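Local coordinates for Myo-inositol phosphohydrolase (Mitsuokella multacida, PDB 4WU3), which probably removes phosphate groups from myo-inositol hexakisphosphate and related inositol phosphates, as a phytase of the protein tyrosine phosphatase-like family, at residues A[51-65]-A[239-253]. The protein carries 2 engineered substitutions. Numbering follows the deposited sequence.
Sequences KIDRADVNQLPRNFR and HYHSYAGMGRTTIFM. Engineered in segment 239-253: Ser242 (natural residue Cys). With PO4 (phosphate ion), chain G.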
# COMPACT_ATOMS: atom_id res chain seq x y z
N LYS A 51 -12.73 -21.40 10.42
CA LYS A 51 -12.24 -21.37 11.79
C LYS A 51 -13.17 -20.61 12.72
O LYS A 51 -14.09 -19.91 12.29
CB LYS A 51 -10.83 -20.78 11.85
CG LYS A 51 -10.72 -19.37 11.31
CD LYS A 51 -11.05 -18.31 12.35
CE LYS A 51 -10.37 -17.00 11.96
NZ LYS A 51 -10.72 -15.88 12.86
N ILE A 52 -12.92 -20.79 14.01
CA ILE A 52 -13.71 -20.18 15.06
C ILE A 52 -13.26 -18.74 15.31
O ILE A 52 -12.09 -18.47 15.54
CB ILE A 52 -13.59 -21.02 16.35
CG1 ILE A 52 -14.24 -22.40 16.14
CG2 ILE A 52 -14.23 -20.32 17.54
CD1 ILE A 52 -13.97 -23.40 17.25
N ASP A 53 -14.21 -17.80 15.23
CA ASP A 53 -13.95 -16.40 15.52
C ASP A 53 -14.15 -16.14 17.01
O ASP A 53 -13.28 -15.60 17.69
CB ASP A 53 -14.91 -15.50 14.73
CG ASP A 53 -14.65 -15.50 13.22
OD1 ASP A 53 -13.53 -15.79 12.79
OD2 ASP A 53 -15.61 -15.19 12.48
N ARG A 54 -15.34 -16.51 17.50
CA ARG A 54 -15.72 -16.33 18.89
C ARG A 54 -16.46 -17.55 19.44
O ARG A 54 -17.53 -17.91 18.95
CB ARG A 54 -16.64 -15.11 19.06
CG ARG A 54 -16.10 -13.80 18.49
CD ARG A 54 -14.82 -13.37 19.19
NE ARG A 54 -15.10 -12.98 20.56
CZ ARG A 54 -14.18 -12.61 21.44
NH1 ARG A 54 -12.90 -12.57 21.10
NH2 ARG A 54 -14.54 -12.27 22.66
N ALA A 55 -15.87 -18.17 20.45
CA ALA A 55 -16.54 -19.21 21.20
C ALA A 55 -17.72 -18.56 21.90
O ALA A 55 -17.65 -17.38 22.24
CB ALA A 55 -15.59 -19.83 22.23
N ASP A 56 -18.79 -19.31 22.10
CA ASP A 56 -20.02 -18.74 22.65
C ASP A 56 -19.98 -18.63 24.17
O ASP A 56 -20.16 -19.62 24.87
CB ASP A 56 -21.23 -19.56 22.23
CG ASP A 56 -22.50 -18.74 22.23
OD1 ASP A 56 -22.40 -17.50 22.40
OD2 ASP A 56 -23.58 -19.33 22.06
N VAL A 57 -19.77 -17.42 24.66
CA VAL A 57 -19.53 -17.18 26.07
C VAL A 57 -20.34 -15.97 26.53
O VAL A 57 -20.42 -14.99 25.81
CB VAL A 57 -18.05 -16.89 26.33
CG1 VAL A 57 -17.81 -16.68 27.81
CG2 VAL A 57 -17.19 -18.02 25.81
N ASN A 58 -20.94 -16.06 27.71
CA ASN A 58 -21.74 -14.95 28.24
C ASN A 58 -20.87 -13.81 28.75
O ASN A 58 -20.48 -13.78 29.91
CB ASN A 58 -22.67 -15.44 29.34
CG ASN A 58 -23.48 -14.32 29.96
OD1 ASN A 58 -23.68 -13.27 29.35
ND2 ASN A 58 -23.96 -14.54 31.18
N GLN A 59 -20.55 -12.87 27.87
CA GLN A 59 -19.65 -11.78 28.23
C GLN A 59 -19.66 -10.72 27.14
O GLN A 59 -20.07 -10.99 26.00
CB GLN A 59 -18.23 -12.31 28.40
CG GLN A 59 -17.62 -12.78 27.08
CD GLN A 59 -16.22 -13.33 27.22
OE1 GLN A 59 -15.63 -13.32 28.30
NE2 GLN A 59 -15.67 -13.84 26.12
N LEU A 60 -19.20 -9.52 27.46
CA LEU A 60 -18.94 -8.52 26.45
C LEU A 60 -17.76 -9.01 25.62
O LEU A 60 -16.83 -9.62 26.16
CB LEU A 60 -18.62 -7.18 27.08
CG LEU A 60 -19.77 -6.42 27.73
CD1 LEU A 60 -19.26 -5.11 28.30
CD2 LEU A 60 -20.89 -6.16 26.73
N PRO A 61 -17.77 -8.74 24.31
CA PRO A 61 -16.68 -9.21 23.48
C PRO A 61 -15.42 -8.37 23.61
O PRO A 61 -15.41 -7.34 24.26
CB PRO A 61 -17.24 -9.08 22.07
CG PRO A 61 -18.21 -7.95 22.15
CD PRO A 61 -18.79 -8.01 23.54
N ARG A 62 -14.37 -8.85 22.95
CA ARG A 62 -13.08 -8.21 22.85
C ARG A 62 -13.17 -6.76 22.38
O ARG A 62 -13.88 -6.44 21.43
CB ARG A 62 -12.24 -9.04 21.86
CG ARG A 62 -10.87 -8.49 21.52
CD ARG A 62 -10.21 -9.38 20.48
NE ARG A 62 -8.85 -8.95 20.16
CZ ARG A 62 -8.20 -9.30 19.06
NH1 ARG A 62 -8.79 -10.07 18.15
NH2 ARG A 62 -6.97 -8.87 18.85
N ASN A 63 -12.44 -5.89 23.07
CA ASN A 63 -12.32 -4.49 22.70
C ASN A 63 -13.64 -3.75 22.67
O ASN A 63 -13.78 -2.77 21.94
CB ASN A 63 -11.62 -4.36 21.34
CG ASN A 63 -10.14 -4.66 21.44
OD1 ASN A 63 -9.50 -4.31 22.44
ND2 ASN A 63 -9.59 -5.32 20.42
N PHE A 64 -14.60 -4.19 23.46
CA PHE A 64 -15.86 -3.48 23.54
C PHE A 64 -15.64 -2.09 24.15
O PHE A 64 -14.94 -1.95 25.15
CB PHE A 64 -16.88 -4.23 24.38
CG PHE A 64 -18.17 -3.48 24.54
CD1 PHE A 64 -19.18 -3.62 23.59
CD2 PHE A 64 -18.35 -2.61 25.58
CE1 PHE A 64 -20.35 -2.90 23.71
CE2 PHE A 64 -19.52 -1.90 25.70
CZ PHE A 64 -20.52 -2.04 24.76
N ARG A 65 -16.24 -1.07 23.56
CA ARG A 65 -16.29 0.23 24.21
C ARG A 65 -17.51 1.00 23.76
O ARG A 65 -18.03 0.77 22.67
CB ARG A 65 -15.03 1.06 23.95
CG ARG A 65 -14.85 1.55 22.52
CD ARG A 65 -14.21 0.48 21.64
NE ARG A 65 -13.53 1.05 20.49
CZ ARG A 65 -12.89 0.33 19.57
NH1 ARG A 65 -12.85 -0.99 19.67
NH2 ARG A 65 -12.30 0.91 18.55
N HIS A 239 -23.63 0.15 16.59
CA HIS A 239 -22.54 -0.66 17.10
C HIS A 239 -21.69 -1.12 15.93
O HIS A 239 -22.16 -1.90 15.10
CB HIS A 239 -23.06 -1.88 17.86
CG HIS A 239 -21.98 -2.70 18.46
ND1 HIS A 239 -21.39 -2.39 19.66
CD2 HIS A 239 -21.32 -3.79 17.99
CE1 HIS A 239 -20.43 -3.26 19.92
NE2 HIS A 239 -20.37 -4.12 18.93
N TYR A 240 -20.46 -0.61 15.84
CA TYR A 240 -19.54 -0.96 14.77
C TYR A 240 -18.68 -2.14 15.18
O TYR A 240 -18.20 -2.23 16.33
CB TYR A 240 -18.61 0.21 14.44
CG TYR A 240 -19.30 1.46 13.98
CD1 TYR A 240 -19.79 1.57 12.69
CD2 TYR A 240 -19.46 2.54 14.83
CE1 TYR A 240 -20.42 2.72 12.26
CE2 TYR A 240 -20.09 3.69 14.42
CZ TYR A 240 -20.57 3.78 13.14
OH TYR A 240 -21.22 4.94 12.73
N HIS A 241 -18.46 -3.06 14.26
CA HIS A 241 -17.52 -4.13 14.51
C HIS A 241 -16.86 -4.68 13.24
O HIS A 241 -17.41 -4.61 12.13
CB HIS A 241 -18.20 -5.25 15.29
CG HIS A 241 -18.86 -6.27 14.42
ND1 HIS A 241 -18.16 -7.31 13.85
CD2 HIS A 241 -20.14 -6.40 14.03
CE1 HIS A 241 -18.99 -8.04 13.13
NE2 HIS A 241 -20.20 -7.51 13.22
N SER A 242 -15.66 -5.21 13.43
CA SER A 242 -14.91 -5.85 12.37
C SER A 242 -14.53 -7.24 12.89
O SER A 242 -15.36 -7.90 13.54
CB SER A 242 -13.70 -5.00 12.02
OG SER A 242 -13.14 -4.41 13.18
N TYR A 243 -13.30 -7.71 12.64
CA TYR A 243 -12.87 -8.94 13.30
C TYR A 243 -12.33 -8.65 14.71
O TYR A 243 -12.82 -9.21 15.69
CB TYR A 243 -11.84 -9.74 12.50
CG TYR A 243 -11.38 -10.93 13.31
CD1 TYR A 243 -12.26 -11.98 13.58
CD2 TYR A 243 -10.13 -10.97 13.90
CE1 TYR A 243 -11.88 -13.05 14.36
CE2 TYR A 243 -9.74 -12.04 14.69
CZ TYR A 243 -10.62 -13.08 14.92
OH TYR A 243 -10.24 -14.15 15.71
N ALA A 244 -11.34 -7.76 14.81
CA ALA A 244 -10.64 -7.56 16.06
C ALA A 244 -11.14 -6.32 16.82
O ALA A 244 -10.79 -6.11 17.97
CB ALA A 244 -9.15 -7.45 15.81
N GLY A 245 -11.96 -5.51 16.16
CA GLY A 245 -12.43 -4.27 16.75
C GLY A 245 -11.29 -3.27 16.85
O GLY A 245 -11.33 -2.34 17.68
N MET A 246 -10.29 -3.46 16.00
CA MET A 246 -9.12 -2.60 15.97
C MET A 246 -9.14 -1.62 14.80
O MET A 246 -9.67 -0.52 14.94
CB MET A 246 -7.85 -3.45 15.98
CG MET A 246 -7.69 -4.22 17.28
SD MET A 246 -6.20 -5.23 17.40
CE MET A 246 -4.96 -3.95 17.54
N GLY A 247 -8.59 -2.01 13.65
CA GLY A 247 -8.46 -1.10 12.51
C GLY A 247 -9.75 -0.57 11.88
O GLY A 247 -10.06 0.63 11.95
N ARG A 248 -10.49 -1.45 11.23
CA ARG A 248 -11.69 -1.03 10.52
C ARG A 248 -12.68 -0.45 11.50
O ARG A 248 -13.36 0.54 11.18
CB ARG A 248 -12.32 -2.19 9.75
CG ARG A 248 -11.49 -2.69 8.59
CD ARG A 248 -11.95 -4.07 8.11
NE ARG A 248 -11.62 -5.15 9.05
CZ ARG A 248 -11.95 -6.42 8.85
NH1 ARG A 248 -11.61 -7.34 9.74
NH2 ARG A 248 -12.63 -6.78 7.76
N THR A 249 -12.75 -1.03 12.69
CA THR A 249 -13.69 -0.56 13.71
C THR A 249 -13.33 0.86 14.16
O THR A 249 -14.20 1.72 14.29
CB THR A 249 -13.76 -1.52 14.92
OG1 THR A 249 -14.45 -2.72 14.53
CG2 THR A 249 -14.52 -0.90 16.07
N THR A 250 -12.05 1.12 14.37
CA THR A 250 -11.63 2.44 14.84
C THR A 250 -11.77 3.51 13.77
O THR A 250 -12.10 4.65 14.08
CB THR A 250 -10.19 2.40 15.37
OG1 THR A 250 -10.14 1.49 16.48
CG2 THR A 250 -9.74 3.78 15.84
N ILE A 251 -11.52 3.15 12.52
CA ILE A 251 -11.78 4.06 11.43
C ILE A 251 -13.22 4.53 11.51
O ILE A 251 -13.48 5.73 11.36
CB ILE A 251 -11.58 3.40 10.05
CG1 ILE A 251 -10.10 3.22 9.74
CG2 ILE A 251 -12.24 4.25 8.98
CD1 ILE A 251 -9.84 2.30 8.58
N PHE A 252 -14.16 3.62 11.73
CA PHE A 252 -15.56 4.01 11.70
C PHE A 252 -16.06 4.67 12.98
O PHE A 252 -17.02 5.45 12.93
CB PHE A 252 -16.46 2.85 11.30
CG PHE A 252 -16.55 2.68 9.83
CD1 PHE A 252 -15.48 2.16 9.14
CD2 PHE A 252 -17.68 3.08 9.14
CE1 PHE A 252 -15.54 2.03 7.76
CE2 PHE A 252 -17.74 2.96 7.77
CZ PHE A 252 -16.68 2.44 7.09
N MET A 253 -15.41 4.39 14.10
CA MET A 253 -15.68 5.10 15.35
C MET A 253 -15.23 6.55 15.22
O MET A 253 -15.90 7.47 15.71
CB MET A 253 -14.97 4.43 16.52
CG MET A 253 -15.71 3.22 17.06
SD MET A 253 -17.30 3.66 17.81
CE MET A 253 -16.75 4.18 19.43
P PO4 G . -9.89 -5.20 12.44
O1 PO4 G . -8.44 -5.30 12.87
O2 PO4 G . -10.62 -4.52 13.58
O3 PO4 G . -10.47 -6.56 12.17
O4 PO4 G . -10.06 -4.37 11.19
O HOH W 1 -11.57 -13.21 18.49
O HOH W 2 -11.63 -10.94 17.79
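Arg65 NH1 is held between two carbonyls: it donates to Gly245 O across the contact (2.8 Å, N-H...O 173°) and to Asn63 O in its own segment (3.0 Å). Both acceptors lie close to the guanidinium plane, so the pair of bonds fixes the group's rotation. The side chain gets there by folding: CG sits between the backbone N and carbonyl carbon (chi1 69°), and a bend at chi2 turns the guanidinium back beside Asn63. NH2 then lies 3.0 Å from Thr250 OG1 and packs against the Thr249 methyl. A leucine in place of Arg65 would probably leave Gly245 O and Asn63 O without their shared donor, and Asn63 ND2 as the one direct side-chain hydrogen bond from the 61-64 turn to residues 244-245.

In that type II turn, Asn63 ND2 meets Ala244 O nearly head-on (2.8 Å), with the acceptor in the amide plane. The extended Arg62 lays one guanidinium face over Ala244 CB, 3.5 Å from NH1, while a water links NH1 to Tyr243 O. Asp53 CB meets the edge of the Tyr243 ring; Asp53 OD1 is salt-bridged to Lys51 NZ and bonded to Ser135, and Tyr243 OH bonds to Asp176.

Residues 241-248 match the HCX5R phosphate-binding loop of tyrosine phosphatases, with Ser242 engineered in place of the cysteine. The loop cradles a phosphate ion, which accepts from Ala244 N, Met246 N and Arg248 NE (2.8 Å to O4). Since Asn63 and Arg65 take up the carbonyls of Ala244 and Gly245, they are consistent with a second shell that helps keep the loop's amides turned to the anion.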